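Local atomic coordinates of 3-oxo-tetronate kinase (Cupriavidus necator, PDB entry 5DMH), a protein that catalyses the ATP-dependent phosphorylation of 3-oxo-tetronate to 3-oxo-tetronate 4-phosphate, releasing ADP. Residues V405-R409 with T421-D425; A78-A82 with W103-C109; D140-T144 with I218-R222. All coordinates share one frame; numbering follows the deposited sequence.

Interaction 1: residues V405-R409 with T421-D425; sequences VRALR and TVTLD
R409 and V422 face each other as an antiparallel hydrogen-bonded pair and exchange two backbone bonds. R409 N gives its hydrogen to V422 O over 2.8 Å, nearly straight at 171°, and V422 N answers to R409 O at 3.0 Å. Each of these carbonyls also receives a CA-H...O contact, V422 O from L408 CA and R409 O from T421 CA at 3.2 Å, so both oxygens are approached by more than one hydrogen. On the side of the strands where R409 and V422 project, R409 CB meets V422 CG2 at 3.9 Å, and L424 CD2 closes in on the same CB. L408 and T423 extend to the other side: L408 CD2 lies 3.9 Å from T423 CG2, and V405 CG1 reaches that methyl as well, its side chain crossing the threonine at about a right angle. T423 CG2, placed anti to the carbonyl carbon, thus packs against both V405 and L408, while OG1, at chi1 68°, turns to D425 OD2 (2.6 Å) and to the backbone N of L429. Toward A407 and L424 a water takes over from the direct bonds: it donates to A407 O and accepts from L424 N, each at 2.8 Å, bridging the strands where they part. Further out, T421 OG1 bonds to L431 O, and backbone bonds join L408 to Q60 and T421 and T423 to strand 430-434 and the residue before it. The whole is the open end of a beta hairpin, strands 407-415 and 418-423, set between strands 58-62 and 430-434.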
loop_
_atom_site.group_PDB
_atom_site.type_symbol
_atom_site.label_atom_id
_atom_site.label_comp_id
_atom_site.label_asym_id
_atom_site.label_seq_id
_atom_site.Cartn_x
_atom_site.Cartn_y
_atom_site.Cartn_z
ATOM N N VAL A 405 -12.077 10.081 -6.498
ATOM C CA VAL A 405 -11.722 10.494 -5.149
ATOM C C VAL A 405 -10.461 11.350 -5.193
ATOM O O VAL A 405 -9.496 10.973 -5.843
ATOM C CB VAL A 405 -11.483 9.266 -4.271
ATOM C CG1 VAL A 405 -10.990 9.654 -2.900
ATOM C CG2 VAL A 405 -12.778 8.450 -4.170
ATOM N N ARG A 406 -10.467 12.472 -4.487
ATOM C CA ARG A 406 -9.303 13.354 -4.458
ATOM C C ARG A 406 -8.430 13.189 -3.207
ATOM O O ARG A 406 -7.222 13.439 -3.250
ATOM C CB ARG A 406 -9.742 14.819 -4.616
ATOM C CG ARG A 406 -10.286 15.129 -6.012
ATOM C CD ARG A 406 -11.006 16.477 -6.072
ATOM N NE ARG A 406 -11.729 16.636 -7.336
ATOM C CZ ARG A 406 -12.437 17.709 -7.677
ATOM N NH1 ARG A 406 -12.530 18.749 -6.854
ATOM N NH2 ARG A 406 -13.057 17.743 -8.848
ATOM N N ALA A 407 -9.041 12.778 -2.100
ATOM C CA ALA A 407 -8.314 12.675 -0.835
ATOM C C ALA A 407 -9.146 11.863 0.138
ATOM O O ALA A 407 -10.350 11.722 -0.048
ATOM C CB ALA A 407 -8.014 14.056 -0.278
ATOM N N LEU A 408 -8.490 11.312 1.153
ATOM C CA LEU A 408 -9.127 10.460 2.146
ATOM C C LEU A 408 -8.712 10.918 3.544
ATOM O O LEU A 408 -7.553 11.321 3.777
ATOM C CB LEU A 408 -8.721 9.000 1.959
ATOM C CG LEU A 408 -9.220 8.307 0.694
ATOM C CD1 LEU A 408 -8.634 6.924 0.548
ATOM C CD2 LEU A 408 -10.730 8.271 0.708
ATOM N N ARG A 409 -9.682 10.841 4.456
ATOM C CA ARG A 409 -9.454 10.987 5.885
ATOM C C ARG A 409 -9.348 9.585 6.493
ATOM O O ARG A 409 -10.122 8.706 6.159
ATOM C CB ARG A 409 -10.620 11.739 6.542
ATOM C CG ARG A 409 -10.417 11.896 8.032
ATOM C CD ARG A 409 -10.974 13.202 8.542
ATOM N NE ARG A 409 -12.418 13.146 8.706
ATOM C CZ ARG A 409 -13.049 13.053 9.879
ATOM N NH1 ARG A 409 -12.374 12.993 11.020
ATOM N NH2 ARG A 409 -14.375 13.022 9.910
ATOM N N THR A 421 -11.674 4.500 5.975
ATOM C CA THR A 421 -11.381 5.843 5.469
ATOM C C THR A 421 -12.676 6.470 4.978
ATOM O O THR A 421 -13.647 5.766 4.697
ATOM C CB THR A 421 -10.354 5.833 4.286
ATOM O OG1 THR A 421 -10.955 5.287 3.107
ATOM C CG2 THR A 421 -9.099 5.023 4.614
ATOM N N VAL A 422 -12.699 7.799 4.888
ATOM C CA VAL A 422 -13.805 8.469 4.253
ATOM C C VAL A 422 -13.289 9.574 3.336
ATOM O O VAL A 422 -12.209 10.114 3.564
ATOM C CB VAL A 422 -14.798 9.023 5.288
ATOM C CG1 VAL A 422 -15.437 7.866 6.051
ATOM C CG2 VAL A 422 -14.112 9.997 6.243
ATOM N N THR A 423 -14.053 9.886 2.292
ATOM C CA THR A 423 -13.703 11.009 1.427
ATOM C C THR A 423 -14.152 12.292 2.104
ATOM O O THR A 423 -14.796 12.249 3.149
ATOM C CB THR A 423 -14.377 10.923 0.033
ATOM O OG1 THR A 423 -15.791 11.094 0.160
ATOM C CG2 THR A 423 -14.084 9.620 -0.624
ATOM N N LEU A 424 -13.835 13.439 1.505
ATOM C CA LEU A 424 -14.216 14.733 2.087
ATOM C C LEU A 424 -15.437 15.432 1.435
ATOM O O LEU A 424 -15.687 16.610 1.678
ATOM C CB LEU A 424 -12.992 15.668 2.105
ATOM C CG LEU A 424 -11.795 15.174 2.928
ATOM C CD1 LEU A 424 -10.730 16.245 3.019
ATOM C CD2 LEU A 424 -12.221 14.749 4.327
ATOM N N ASP A 425 -16.209 14.698 0.643
ATOM C CA ASP A 425 -17.407 15.229 -0.010
ATOM C C ASP A 425 -18.489 15.609 1.009
ATOM O O ASP A 425 -18.461 15.151 2.149
ATOM C CB ASP A 425 -17.984 14.182 -0.975
ATOM C CG ASP A 425 -16.962 13.689 -2.000
ATOM O OD1 ASP A 425 -16.639 14.447 -2.931
ATOM O OD2 ASP A 425 -16.502 12.530 -1.890
HETATM O O HOH W 1 -12.264 13.629 -0.781
#

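Interaction 2: residues A78-A82 with W103-C109; sequences ALVVA and WLRAQGC
L79 carries its CG anti to the carbonyl carbon (chi1 -64°), which sends CD1 from the strand into the angle between W103 and Q107, while W103, with CG anti to its own N (chi1 -178°), swings its six-membered ring back to meet it. The two groups touch at L79 CD1 and W103 CZ3, 4.0 Å apart. A single methyl of V81, CG2, serves two neighbours, W103 CZ3 at 3.9 Å and L104 CD2 at the same separation; the V81 and L104 side chains lie alongside, running opposite ways. L104 CD2 also presses on L79 CB at 3.7 Å, so one methyl packs against both strand residues. The L79 and Q107 side chains cross at about a right angle, CD1 meeting CB and CG of the glutamine. The Q107 chain folds back over its helix, and NE2 donates to W103 O at 2.9 Å. Q107 N donates to the same oxygen from the opposite face of the carbonyl plane, and NE2 additionally lies 3.2 Å above the indole plane, toward its rim. The NE2 bond to W103 O limits the rotation of the amide beside the tryptophan. Positive phi at G108 ends the helix in a Schellman motif, after which C109 turns SG back to L79 CD1. Outside the pair, P65 touches W103, F112 touches L104, and V59, L34 and C36 bond to the strand backbone. Strand 78-82 thus packs through alternate residues L79 and V81 against the C-terminal end of helix 90-106, the helix-on-sheet layering of an alpha/beta domain, here within the sugar-binding N-terminal part.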
loop_
_atom_site.group_PDB
_atom_site.type_symbol
_atom_site.label_atom_id
_atom_site.label_comp_id
_atom_site.label_asym_id
_atom_site.label_seq_id
_atom_site.Cartn_x
_atom_site.Cartn_y
_atom_site.Cartn_z
ATOM N N ALA A 78 1.401 15.089 8.554
ATOM C CA ALA A 78 1.962 14.205 7.542
ATOM C C ALA A 78 1.057 14.176 6.351
ATOM O O ALA A 78 -0.153 14.274 6.504
ATOM C CB ALA A 78 2.134 12.769 8.081
ATOM N N LEU A 79 1.649 14.049 5.167
ATOM C CA LEU A 79 0.905 13.964 3.918
ATOM C C LEU A 79 1.330 12.690 3.230
ATOM O O LEU A 79 2.535 12.415 3.142
ATOM C CB LEU A 79 1.256 15.162 3.030
ATOM C CG LEU A 79 0.879 16.551 3.560
ATOM C CD1 LEU A 79 1.483 17.623 2.678
ATOM C CD2 LEU A 79 -0.608 16.697 3.594
ATOM N N VAL A 80 0.364 11.905 2.764
ATOM C CA VAL A 80 0.641 10.664 2.044
ATOM C C VAL A 80 0.053 10.733 0.641
ATOM O O VAL A 80 -1.166 10.740 0.473
ATOM C CB VAL A 80 0.050 9.408 2.746
ATOM C CG1 VAL A 80 0.345 8.143 1.908
ATOM C CG2 VAL A 80 0.634 9.234 4.161
ATOM N N VAL A 81 0.931 10.792 -0.355
ATOM C CA VAL A 81 0.514 10.790 -1.748
ATOM C C VAL A 81 0.392 9.359 -2.287
ATOM O O VAL A 81 1.370 8.621 -2.384
ATOM C CB VAL A 81 1.496 11.622 -2.627
ATOM C CG1 VAL A 81 1.069 11.572 -4.099
ATOM C CG2 VAL A 81 1.598 13.052 -2.118
ATOM N N ALA A 82 -0.831 8.969 -2.649
ATOM C CA ALA A 82 -1.095 7.686 -3.247
ATOM C C ALA A 82 -0.871 7.692 -4.768
ATOM O O ALA A 82 -1.495 8.470 -5.504
ATOM C CB ALA A 82 -2.528 7.287 -2.938
ATOM N N TRP A 103 6.029 18.348 -4.928
ATOM C CA TRP A 103 4.801 18.875 -4.323
ATOM C C TRP A 103 4.913 18.855 -2.789
ATOM O O TRP A 103 4.568 19.830 -2.095
ATOM C CB TRP A 103 3.561 18.108 -4.824
ATOM C CG TRP A 103 2.285 18.647 -4.264
ATOM C CD1 TRP A 103 1.574 19.735 -4.702
ATOM C CD2 TRP A 103 1.584 18.138 -3.128
ATOM N NE1 TRP A 103 0.475 19.927 -3.906
ATOM C CE2 TRP A 103 0.453 18.958 -2.934
ATOM C CE3 TRP A 103 1.803 17.066 -2.262
ATOM C CZ2 TRP A 103 -0.469 18.730 -1.905
ATOM C CZ3 TRP A 103 0.897 16.834 -1.241
ATOM C CH2 TRP A 103 -0.231 17.661 -1.069
ATOM N N LEU A 104 5.422 17.750 -2.266
ATOM C CA LEU A 104 5.580 17.584 -0.822
ATOM C C LEU A 104 6.563 18.592 -0.245
ATOM O O LEU A 104 6.300 19.191 0.796
ATOM C CB LEU A 104 6.036 16.162 -0.513
ATOM C CG LEU A 104 4.953 15.102 -0.722
ATOM C CD1 LEU A 104 5.606 13.739 -0.633
ATOM C CD2 LEU A 104 3.810 15.218 0.299
ATOM N N ARG A 105 7.671 18.821 -0.945
ATOM C CA ARG A 105 8.663 19.785 -0.488
ATOM C C ARG A 105 8.051 21.177 -0.425
ATOM O O ARG A 105 8.249 21.923 0.532
ATOM C CB ARG A 105 9.869 19.805 -1.430
ATOM C CG ARG A 105 10.593 18.519 -1.602
ATOM C CD ARG A 105 11.682 18.634 -2.645
ATOM N NE ARG A 105 12.943 18.965 -2.007
ATOM C CZ ARG A 105 14.141 18.740 -2.522
ATOM N NH1 ARG A 105 14.291 18.166 -3.717
ATOM N NH2 ARG A 105 15.197 19.057 -1.804
ATOM N N ALA A 106 7.292 21.507 -1.456
ATOM C CA ALA A 106 6.629 22.803 -1.562
ATOM C C ALA A 106 5.587 23.035 -0.478
ATOM O O ALA A 106 5.294 24.182 -0.163
ATOM C CB ALA A 106 5.994 22.925 -2.906
ATOM N N GLN A 107 5.008 21.956 0.067
ATOM C CA GLN A 107 4.121 22.077 1.222
ATOM C C GLN A 107 4.909 22.256 2.523
ATOM O O GLN A 107 4.317 22.535 3.564
ATOM C CB GLN A 107 3.193 20.861 1.365
ATOM C CG GLN A 107 2.465 20.400 0.102
ATOM C CD GLN A 107 1.881 21.540 -0.712
ATOM O OE1 GLN A 107 1.019 22.271 -0.233
ATOM N NE2 GLN A 107 2.355 21.699 -1.954
ATOM N N GLY A 108 6.232 22.073 2.484
ATOM C CA GLY A 108 7.056 22.351 3.654
ATOM C C GLY A 108 7.631 21.128 4.371
ATOM O O GLY A 108 8.281 21.244 5.419
ATOM N N CYS A 109 7.416 19.941 3.816
ATOM C CA CYS A 109 7.878 18.723 4.473
ATOM C C CYS A 109 9.405 18.696 4.620
ATOM O O CYS A 109 10.123 19.186 3.742
ATOM C CB CYS A 109 7.429 17.504 3.691
ATOM S SG CYS A 109 5.646 17.297 3.610
#

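Interaction 3: residues D140-T144 with I218-R222; sequences DSDFT and IAALR
Apolar packing centres on F143, which points its ring at helix 211-223. I218 CG2 comes to F143 CE2 at 3.6 Å and to CD2 only slightly farther away, the two side chains crossing at about a right angle. L221 adds a looser touch, its CB 4.3 Å from F143 CE1. The aliphatic part of R222 completes this set: its CG lies 3.6 Å from F143 CB and nearly as close to CG and CD1 of the ring. F143 reaches the helix because its CG stands anti to the backbone N (chi1 -180°), extending the ring away from the loop. Its plane and that of the guanidinium are 44° apart, far from a parallel stack. L249 and A229 also touch the phenylalanine, from a neighbouring loop and from strand 228-231.

The loop follows a Schellman motif at D140, where positive phi ends helix 128-139, and leads into strand 144-147; F143 therefore ties this helix-to-strand connection to helix 211-223 in the alpha/beta architecture of the sugar-binding N-terminal part.

Charge pairing joins D142 to R222. D142 OD1 and R222 NH2 form a salt bridge, though the place of OD1 is doubtful and the length of this link carries little weight. As modelled, OD1 lies over one face of the guanidinium, an approach that shares the same doubt.

Water-mediated bonding runs alongside: one water accepts from D142 N at 2.9 Å and from R222 NH2 at 3.2 Å, linking the loop backbone to the arginine.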
loop_
_atom_site.group_PDB
_atom_site.type_symbol
_atom_site.label_atom_id
_atom_site.label_comp_id
_atom_site.label_asym_id
_atom_site.label_seq_id
_atom_site.Cartn_x
_atom_site.Cartn_y
_atom_site.Cartn_z
ATOM N N ASP A 140 19.537 15.065 -3.055
ATOM C CA ASP A 140 20.987 15.156 -2.881
ATOM C C ASP A 140 21.459 14.433 -1.607
ATOM O O ASP A 140 22.267 14.956 -0.833
ATOM C CB ASP A 140 21.461 16.604 -2.852
ATOM C CG ASP A 140 22.974 16.718 -2.924
ATOM O OD1 ASP A 140 23.622 15.883 -3.598
ATOM O OD2 ASP A 140 23.523 17.634 -2.299
ATOM N N SER A 141 20.939 13.229 -1.414
ATOM C CA SER A 141 21.295 12.378 -0.281
ATOM C C SER A 141 21.990 11.128 -0.801
ATOM O O SER A 141 21.601 10.590 -1.834
ATOM C CB SER A 141 20.047 11.984 0.502
ATOM O OG SER A 141 20.399 11.251 1.660
ATOM N N ASP A 142 22.987 10.636 -0.059
ATOM C CA ASP A 142 23.772 9.514 -0.523
ATOM C C ASP A 142 23.411 8.180 0.107
ATOM O O ASP A 142 24.088 7.175 -0.148
ATOM C CB ASP A 142 25.281 9.799 -0.338
ATOM C CG ASP A 142 25.714 9.859 1.124
ATOM O OD1 ASP A 142 24.919 9.527 2.026
ATOM O OD2 ASP A 142 26.886 10.234 1.373
ATOM N N PHE A 143 22.327 8.141 0.872
ATOM C CA PHE A 143 21.959 6.904 1.574
ATOM C C PHE A 143 20.522 6.841 2.057
ATOM O O PHE A 143 19.998 7.806 2.597
ATOM C CB PHE A 143 22.850 6.733 2.798
ATOM C CG PHE A 143 22.567 5.490 3.594
ATOM C CD1 PHE A 143 23.195 4.310 3.281
ATOM C CD2 PHE A 143 21.673 5.508 4.665
ATOM C CE1 PHE A 143 22.949 3.165 4.016
ATOM C CE2 PHE A 143 21.433 4.371 5.411
ATOM C CZ PHE A 143 22.072 3.195 5.080
ATOM N N THR A 144 19.910 5.673 1.922
ATOM C CA THR A 144 18.661 5.412 2.640
ATOM C C THR A 144 18.607 3.965 3.034
ATOM O O THR A 144 19.451 3.183 2.609
ATOM C CB THR A 144 17.414 5.778 1.828
ATOM O OG1 THR A 144 16.287 5.743 2.694
ATOM C CG2 THR A 144 17.213 4.828 0.684
ATOM N N ILE A 218 25.185 2.863 10.242
ATOM C CA ILE A 218 24.787 3.598 9.045
ATOM C C ILE A 218 25.908 4.506 8.567
ATOM O O ILE A 218 26.183 4.595 7.356
ATOM C CB ILE A 218 23.464 4.401 9.281
ATOM C CG1 ILE A 218 22.290 3.432 9.272
ATOM C CG2 ILE A 218 23.279 5.518 8.249
ATOM C CD1 ILE A 218 21.033 4.018 9.798
ATOM N N ALA A 219 26.564 5.200 9.492
ATOM C CA ALA A 219 27.674 6.045 9.098
ATOM C C ALA A 219 28.770 5.190 8.464
ATOM O O ALA A 219 29.398 5.610 7.500
ATOM C CB ALA A 219 28.213 6.820 10.270
ATOM N N ALA A 220 29.023 3.991 9.015
ATOM C CA ALA A 220 30.045 3.119 8.438
ATOM C C ALA A 220 29.653 2.599 7.054
ATOM O O ALA A 220 30.478 2.516 6.142
ATOM C CB ALA A 220 30.365 1.981 9.366
ATOM N N LEU A 221 28.383 2.254 6.878
ATOM C CA LEU A 221 27.913 1.777 5.576
ATOM C C LEU A 221 28.071 2.847 4.520
ATOM O O LEU A 221 28.516 2.568 3.412
ATOM C CB LEU A 221 26.452 1.333 5.667
ATOM C CG LEU A 221 26.202 0.036 6.432
ATOM C CD1 LEU A 221 24.746 -0.119 6.744
ATOM C CD2 LEU A 221 26.741 -1.161 5.654
ATOM N N ARG A 222 27.712 4.076 4.871
ATOM C CA ARG A 222 27.855 5.217 3.944
ATOM C C ARG A 222 29.309 5.398 3.531
ATOM O O ARG A 222 29.614 5.604 2.350
ATOM C CB ARG A 222 27.346 6.505 4.598
ATOM C CG ARG A 222 25.840 6.579 4.795
ATOM C CD ARG A 222 25.501 7.653 5.847
ATOM N NE ARG A 222 24.573 8.670 5.366
ATOM C CZ ARG A 222 24.917 9.750 4.694
ATOM N NH1 ARG A 222 26.196 9.983 4.414
ATOM N NH2 ARG A 222 23.977 10.603 4.287
HETATM O O HOH W 2 24.132 12.604 1.773
#

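The three contacts lie in series along the chain and share no touching atoms. Interactions 2 and 3 both belong to the sugar-binding N-terminal part, their centres 23 Å apart and nearest atoms about 6 Å apart. Interaction 1 falls in the nucleotide-binding C-terminal part, with its centre 17 Å from that of interaction 2 and 37 Å from that of interaction 3. Strand 58-62 lies between the first two, flanked by strand 78-82 and by strand 407-415; their nearest atoms are about 7 Å apart, without touching. Interaction 1 is not part of the nucleotide site: the L408 side chain is about 12 Å from G393, a probable ATP-binding residue. Interactions 2 and 3 lie away from the ATP-binding residues.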